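Local coordinates for hypothetical protein (Anabaena variabilis, PDB 2OBN), which is of unknown function but joins a Rossmann-like domain to a P-loop domain, and so probably binds a nucleotide or another phosphate-bearing ligand, at residues K97-Q101 and A102-L106; G165-S168 and T169-L173; D312-A315 and A316-I320. The protein carries 2 engineered substitutions. All blocks are in the same frame, centred on the assembly; numbering follows the deposited sequence.

Read from the N terminus, the three contacts follow in series; none nests in or crosses another. Each is local, made within one continuous run of chain. Contact 1 comes first, in the Rossmann-like part. It closes the turn that takes helix 92-101 into strand 105-108 of the first parallel sheet. Contact 2 lies in the P-loop part, where helix 166-179 starts after strand 153-159 and meets a phosphate ion. Contact 3 starts helix 313-327, between strands 301-307 and 331-332 of the second sheet. The helices of contacts 2 and 3 belong with that sheet, contact centres about 20 Å apart. Contacts 1 and 3 lie on opposite sides of the chain's centre, about 47 Å apart between centres.

Contact 1: residues K97-Q101 and A102-L106; sequences KTALQ and AGMSL
Ala-99, Leu-100, Gly-103 and Met-104 meet where helix 92-101 ends in a Schellman motif. The turn leads into strand 105-108 and belongs to the beta-alpha-beta unit of strand 76-79, helix 92-101 and strand 105-108 in the Rossmann-like domain.

Backbone bonds come first. Met-104 N donates to Ala-99 O over 3.1 Å, the long reach back that marks the motif. Inside it, Gly-103 N donates to Leu-100 O, also at 3.1 Å. Gly-103 has a positive phi of 82°, which turns the chain out of the helix and which a residue without a side chain adopts easily. Ala-102 N makes two weak bonds, to Thr-98 O and Ala-99 O. Its amide is thus shared between two carbonyls of the last turn.

A water adds a second link. It donates to Leu-100 O at 2.7 Å and to Met-104 O at 3.0 Å, and bridges the helix end to the residue just before the strand. Leu-100 O therefore takes one bond from Gly-103 and one from the water.

Side-chain packing fills in the rest. The methyl Leu-100 CD2 lies 3.6 Å from the carbonyl oxygen Met-104 O. The Leu-100 side chain also packs on Leu-120, Leu-123 and Leu-124. Met-104, a selenomethionine, and Ala-99 both touch Leu-77 of strand 76-79, so the turn is set against the sheet. Met-104 CG lies beside its own backbone N (chi1 -58°), which keeps it near Ala-99 O along with CB. Met-104 CB is 3.3 Å from Ala-99 O. The chain runs back alongside the last helical turn, and Met-104 SE rests 3.9 Å from Ala-99 CB.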
loop_
_atom_site.group_PDB
_atom_site.type_symbol
_atom_site.label_atom_id
_atom_site.label_comp_id
_atom_site.label_asym_id
_atom_site.label_seq_id
_atom_site.Cartn_x
_atom_site.Cartn_y
_atom_site.Cartn_z
ATOM N N LYS B 97 -24.688 16.238 -13.530
ATOM C CA LYS B 97 -25.747 15.981 -14.517
ATOM C C LYS B 97 -25.942 17.137 -15.497
ATOM O O LYS B 97 -26.167 16.904 -16.684
ATOM C CB LYS B 97 -27.067 15.656 -13.818
ATOM C CG LYS B 97 -27.060 14.307 -13.098
ATOM C CD LYS B 97 -28.418 13.996 -12.515
ATOM C CE LYS B 97 -28.469 12.612 -11.921
ATOM N NZ LYS B 97 -29.879 12.274 -11.543
ATOM N N THR B 98 -25.850 18.367 -14.999
ATOM C CA THR B 98 -25.979 19.567 -15.829
ATOM C C THR B 98 -24.880 19.633 -16.894
ATOM O O THR B 98 -25.137 20.013 -18.042
ATOM C CB THR B 98 -25.932 20.850 -14.966
ATOM O OG1 THR B 98 -26.953 20.785 -13.964
ATOM C CG2 THR B 98 -26.129 22.097 -15.822
ATOM N N ALA B 99 -23.657 19.278 -16.507
ATOM C CA ALA B 99 -22.551 19.232 -17.445
ATOM C C ALA B 99 -22.818 18.161 -18.514
ATOM O O ALA B 99 -22.628 18.407 -19.711
ATOM C CB ALA B 99 -21.243 18.947 -16.712
ATOM N N LEU B 100 -23.287 16.992 -18.084
ATOM C CA LEU B 100 -23.547 15.894 -19.009
ATOM C C LEU B 100 -24.635 16.219 -20.022
ATOM O O LEU B 100 -24.463 15.950 -21.216
ATOM C CB LEU B 100 -23.857 14.591 -18.259
ATOM C CG LEU B 100 -22.687 13.997 -17.466
ATOM C CD1 LEU B 100 -23.104 12.714 -16.796
ATOM C CD2 LEU B 100 -21.469 13.738 -18.346
ATOM N N GLN B 101 -25.736 16.809 -19.557
ATOM C CA GLN B 101 -26.815 17.223 -20.457
ATOM C C GLN B 101 -26.397 18.334 -21.419
ATOM O O GLN B 101 -27.016 18.488 -22.461
ATOM C CB GLN B 101 -28.067 17.655 -19.694
ATOM C CG GLN B 101 -28.811 16.499 -19.047
ATOM C CD GLN B 101 -30.227 16.860 -18.650
ATOM O OE1 GLN B 101 -31.106 15.994 -18.598
ATOM N NE2 GLN B 101 -30.467 18.147 -18.393
ATOM N N ALA B 102 -25.365 19.104 -21.070
ATOM C CA ALA B 102 -24.825 20.146 -21.948
ATOM C C ALA B 102 -23.824 19.611 -23.004
ATOM O O ALA B 102 -23.239 20.396 -23.739
ATOM C CB ALA B 102 -24.162 21.233 -21.110
ATOM N N GLY B 103 -23.623 18.296 -23.083
ATOM C CA GLY B 103 -22.687 17.705 -24.047
ATOM C C GLY B 103 -21.227 17.731 -23.617
ATOM O O GLY B 103 -20.338 17.648 -24.461
HETATM N N MSE B 104 -20.976 17.829 -22.314
HETATM C CA MSE B 104 -19.615 17.888 -21.807
HETATM C C MSE B 104 -19.139 16.524 -21.320
HETATM O O MSE B 104 -19.949 15.634 -21.029
HETATM C CB MSE B 104 -19.522 18.860 -20.636
HETATM C CG MSE B 104 -19.942 20.277 -20.941
HETATM SE SE MSE B 104 -19.799 21.465 -19.382
HETATM C CE MSE B 104 -18.047 21.223 -18.915
ATOM N N SER B 105 -17.816 16.375 -21.254
ATOM C CA SER B 105 -17.181 15.188 -20.703
ATOM C C SER B 105 -16.897 15.476 -19.236
ATOM O O SER B 105 -17.015 16.623 -18.791
ATOM C CB SER B 105 -15.909 14.820 -21.463
ATOM O OG SER B 105 -16.240 14.193 -22.700
ATOM N N LEU B 106 -16.535 14.438 -18.492
ATOM C CA LEU B 106 -16.297 14.565 -17.051
ATOM C C LEU B 106 -14.971 13.946 -16.617
ATOM O O LEU B 106 -14.671 12.810 -16.981
ATOM C CB LEU B 106 -17.444 13.884 -16.285
ATOM C CG LEU B 106 -17.502 14.147 -14.776
HETATM O O HOH W 1 -22.378 14.490 -22.254
#

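Contact 2: residues G165-S168 and T169-L173; sequences GKMS and TSLEL. With PO4 (phosphate ion), chain G.
This is a local contact within the first two turns of helix 166-179, from Gly-165 and its partner Thr-169 onward. It sits where the P-loop after strand 153-159 runs into its helix. Gly-165 is the N-cap. A phosphate ion, probably from the crystallisation liquor, lies over the helix start, as a nucleotide phosphate does in P-loop proteins.

The ion is held mostly by backbone amides. Gly-165 N bonds to its O3 and O4, Lys-166 N to O4, and Met-167 N to O2 at 2.9 Å. Ile-164 N adds another bond. The N-terminal end of the helix, with its partial positive charge, would probably favour the anion. The Lys-166 chain bends at chi3 (-67°) and chi4 (-55°) and curls round phosphate O4, bringing NZ to 2.8 Å from phosphate O4. A methionine in place of Lys-166 would probably leave phosphate O4 without its ammonium partner and weaken the hold on the anion.

Behind the ion, Gly-165 O takes two bonds from one residue. Thr-169 N donates to Gly-165 O at 2.9 Å and Thr-169 OG1 to the same Gly-165 O at 2.8 Å, from opposite faces of the carbonyl plane. Ser-168 OG and Ser-170 OG turn elsewhere, to Tyr-32 OH and Thr-157 OG1. Met-167, a selenomethionine, and Leu-171 lie side by side against Phe-186, with Met-167 CE 4.1 Å from Leu-171 CD1.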
loop_
_atom_site.group_PDB
_atom_site.type_symbol
_atom_site.label_atom_id
_atom_site.label_comp_id
_atom_site.label_asym_id
_atom_site.label_seq_id
_atom_site.Cartn_x
_atom_site.Cartn_y
_atom_site.Cartn_z
ATOM N N GLY B 165 3.779 20.424 -0.656
ATOM C CA GLY B 165 4.561 20.875 -1.808
ATOM C C GLY B 165 5.481 19.846 -2.447
ATOM O O GLY B 165 6.378 20.222 -3.188
ATOM N N LYS B 166 5.293 18.562 -2.152
ATOM C CA LYS B 166 6.122 17.508 -2.760
ATOM C C LYS B 166 6.038 17.549 -4.282
ATOM O O LYS B 166 7.064 17.463 -4.940
ATOM C CB LYS B 166 5.747 16.109 -2.250
ATOM C CG LYS B 166 6.059 15.875 -0.763
ATOM C CD LYS B 166 5.830 14.436 -0.326
ATOM C CE LYS B 166 4.347 14.012 -0.363
ATOM N NZ LYS B 166 3.492 14.904 0.433
HETATM N N MSE B 167 4.830 17.727 -4.822
HETATM C CA MSE B 167 4.624 17.787 -6.273
HETATM C C MSE B 167 5.248 19.047 -6.839
HETATM O O MSE B 167 5.923 19.007 -7.873
HETATM C CB MSE B 167 3.146 17.753 -6.647
HETATM C CG MSE B 167 2.933 17.516 -8.140
HETATM SE SE MSE B 167 1.076 17.582 -8.718
HETATM C CE MSE B 167 0.889 19.442 -8.637
ATOM N N SER B 168 5.000 20.166 -6.176
ATOM C CA SER B 168 5.599 21.430 -6.559
ATOM C C SER B 168 7.123 21.333 -6.673
ATOM O O SER B 168 7.707 21.823 -7.643
ATOM C CB SER B 168 5.219 22.516 -5.550
ATOM O OG SER B 168 3.821 22.682 -5.548
ATOM N N THR B 169 7.743 20.698 -5.677
ATOM C CA THR B 169 9.189 20.489 -5.626
ATOM C C THR B 169 9.697 19.611 -6.768
ATOM O O THR B 169 10.721 19.919 -7.397
ATOM C CB THR B 169 9.565 19.850 -4.282
ATOM O OG1 THR B 169 9.146 20.716 -3.231
ATOM C CG2 THR B 169 11.045 19.632 -4.146
ATOM N N SER B 170 8.992 18.516 -7.039
ATOM C CA SER B 170 9.385 17.623 -8.135
ATOM C C SER B 170 9.297 18.362 -9.457
ATOM O O SER B 170 10.162 18.213 -10.300
ATOM C CB SER B 170 8.496 16.371 -8.192
ATOM O OG SER B 170 8.680 15.544 -7.069
ATOM N N LEU B 171 8.247 19.167 -9.621
ATOM C CA LEU B 171 8.056 19.944 -10.837
ATOM C C LEU B 171 9.123 21.028 -10.996
ATOM O O LEU B 171 9.713 21.161 -12.066
ATOM C CB LEU B 171 6.662 20.587 -10.857
ATOM C CG LEU B 171 5.444 19.703 -11.137
ATOM C CD1 LEU B 171 4.156 20.502 -10.918
ATOM C CD2 LEU B 171 5.495 19.127 -12.540
ATOM N N GLU B 172 9.356 21.808 -9.948
ATOM C CA GLU B 172 10.391 22.841 -9.997
ATOM C C GLU B 172 11.754 22.218 -10.281
ATOM O O GLU B 172 12.528 22.788 -11.040
ATOM C CB GLU B 172 10.456 23.650 -8.692
ATOM C CG GLU B 172 9.211 24.513 -8.373
ATOM C CD GLU B 172 9.046 25.741 -9.266
ATOM O OE1 GLU B 172 9.858 25.926 -10.189
ATOM O OE2 GLU B 172 8.090 26.525 -9.041
ATOM N N LEU B 173 12.050 21.069 -9.665
ATOM C CA LEU B 173 13.329 20.369 -9.915
ATOM C C LEU B 173 13.434 19.884 -11.353
ATOM O O LEU B 173 14.511 19.888 -11.919
ATOM C CB LEU B 173 13.556 19.206 -8.939
ATOM C CG LEU B 173 13.920 19.644 -7.503
ATOM C CD1 LEU B 173 13.701 18.534 -6.500
ATOM C CD2 LEU B 173 15.361 20.164 -7.422
HETATM P P PO4 G . 1.914 17.442 -1.875
HETATM O O1 PO4 G . 0.678 16.623 -1.556
HETATM O O2 PO4 G . 2.517 16.947 -3.184
HETATM O O3 PO4 G . 1.551 18.878 -2.086
HETATM O O4 PO4 G . 2.946 17.342 -0.790
#

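Contact 3: residues D312-A315 and A316-I320; sequences DEYA and AKEAI
Asp-312 O accepts from Ala-316 N at 2.9 Å and opens the bond ladder of helix 313-327. The Asp-312 side chain serves the same turn. Its OD1 accepts from Ala-315 N at 2.6 Å, and the N-H points well at it (159°). Asp-312 is thus the N-cap: OD1 satisfies an early amide that has no carbonyl of an earlier helical turn to bond to.

The next carbonyls are met in order. Lys-317 N donates to Glu-313 O, Glu-318 N to Tyr-314 O, and Ala-319 N to Ala-315 O at 2.8 Å. This helix is the crossover of a beta-alpha-beta unit, between strands 301-307 and 331-332 of the P-loop domain. Ala-319 and Ile-320 pack on Leu-306. Ala-316 lies on Thr-308 and Arg-336.

Glu-313 and Lys-317 lie side by side and point the same way, both against Phe-337. Their salt bridge is long, with Glu-313 OE2 3.9 Å from Lys-317 NZ. Lys-317 is extended beyond CG, and its CG runs past Glu-313 O at 3.4 Å. Tyr-314 has CG anti to its N (chi1 -173°), which swings the ring toward Glu-318. Ring and carboxylate planes are 53° apart, and Glu-318 OE2 comes to 3.4 Å from Tyr-314 CE1.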
loop_
_atom_site.group_PDB
_atom_site.type_symbol
_atom_site.label_atom_id
_atom_site.label_comp_id
_atom_site.label_asym_id
_atom_site.label_seq_id
_atom_site.Cartn_x
_atom_site.Cartn_y
_atom_site.Cartn_z
ATOM N N ASP B 312 7.154 35.809 5.855
ATOM C CA ASP B 312 7.679 36.958 5.097
ATOM C C ASP B 312 9.061 36.523 4.558
ATOM O O ASP B 312 9.616 35.512 5.011
ATOM C CB ASP B 312 7.716 38.259 5.942
ATOM C CG ASP B 312 8.669 38.190 7.132
ATOM O OD1 ASP B 312 9.766 37.612 7.022
ATOM O OD2 ASP B 312 8.334 38.749 8.188
ATOM N N GLU B 313 9.605 37.262 3.604
ATOM C CA GLU B 313 10.882 36.879 2.950
ATOM C C GLU B 313 12.052 36.764 3.921
ATOM O O GLU B 313 12.894 35.876 3.794
ATOM C CB GLU B 313 11.255 37.877 1.835
ATOM C CG GLU B 313 12.296 37.326 0.834
ATOM C CD GLU B 313 12.686 38.328 -0.260
ATOM O OE1 GLU B 313 12.479 39.548 -0.079
ATOM O OE2 GLU B 313 13.226 37.903 -1.305
ATOM N N TYR B 314 12.092 37.682 4.877
ATOM C CA TYR B 314 13.146 37.734 5.892
ATOM C C TYR B 314 13.091 36.504 6.794
ATOM O O TYR B 314 14.126 35.924 7.128
ATOM C CB TYR B 314 12.986 39.005 6.726
ATOM C CG TYR B 314 14.099 39.285 7.710
ATOM C CD1 TYR B 314 14.076 38.742 8.989
ATOM C CD2 TYR B 314 15.151 40.136 7.375
ATOM C CE1 TYR B 314 15.080 39.011 9.903
ATOM C CE2 TYR B 314 16.166 40.424 8.287
ATOM C CZ TYR B 314 16.125 39.852 9.554
ATOM O OH TYR B 314 17.119 40.127 10.484
ATOM N N ALA B 315 11.880 36.124 7.189
ATOM C CA ALA B 315 11.675 34.958 8.026
ATOM C C ALA B 315 11.946 33.675 7.249
ATOM O O ALA B 315 12.473 32.702 7.812
ATOM C CB ALA B 315 10.247 34.962 8.587
ATOM N N ALA B 316 11.573 33.671 5.966
ATOM C CA ALA B 316 11.793 32.516 5.083
ATOM C C ALA B 316 13.267 32.210 4.987
ATOM O O ALA B 316 13.670 31.060 5.089
ATOM C CB ALA B 316 11.234 32.774 3.685
ATOM N N LYS B 317 14.060 33.258 4.784
ATOM C CA LYS B 317 15.510 33.125 4.701
ATOM C C LYS B 317 16.102 32.646 6.024
ATOM O O LYS B 317 16.968 31.783 6.024
ATOM C CB LYS B 317 16.143 34.426 4.199
ATOM C CG LYS B 317 15.864 34.677 2.713
ATOM C CD LYS B 317 16.442 35.996 2.242
ATOM C CE LYS B 317 16.180 36.239 0.749
ATOM N NZ LYS B 317 16.724 37.576 0.326
ATOM N N GLU B 318 15.619 33.179 7.147
ATOM C CA GLU B 318 16.069 32.695 8.463
ATOM C C GLU B 318 15.722 31.216 8.646
ATOM O O GLU B 318 16.546 30.426 9.113
ATOM C CB GLU B 318 15.463 33.496 9.609
ATOM C CG GLU B 318 16.125 34.812 9.827
ATOM C CD GLU B 318 15.672 35.510 11.102
ATOM O OE1 GLU B 318 14.563 35.208 11.615
ATOM O OE2 GLU B 318 16.442 36.370 11.585
ATOM N N ALA B 319 14.504 30.843 8.281
ATOM C CA ALA B 319 14.075 29.446 8.413
ATOM C C ALA B 319 14.991 28.519 7.589
ATOM O O ALA B 319 15.393 27.461 8.060
ATOM C CB ALA B 319 12.617 29.300 8.011
ATOM N N ILE B 320 15.332 28.943 6.380
ATOM C CA ILE B 320 16.251 28.211 5.521
ATOM C C ILE B 320 17.619 28.083 6.188
ATOM O O ILE B 320 18.187 26.999 6.227
ATOM C CB ILE B 320 16.401 28.888 4.150
ATOM C CG1 ILE B 320 15.112 28.714 3.359
ATOM C CG2 ILE B 320 17.565 28.270 3.379
ATOM C CD1 ILE B 320 15.043 29.521 2.072
#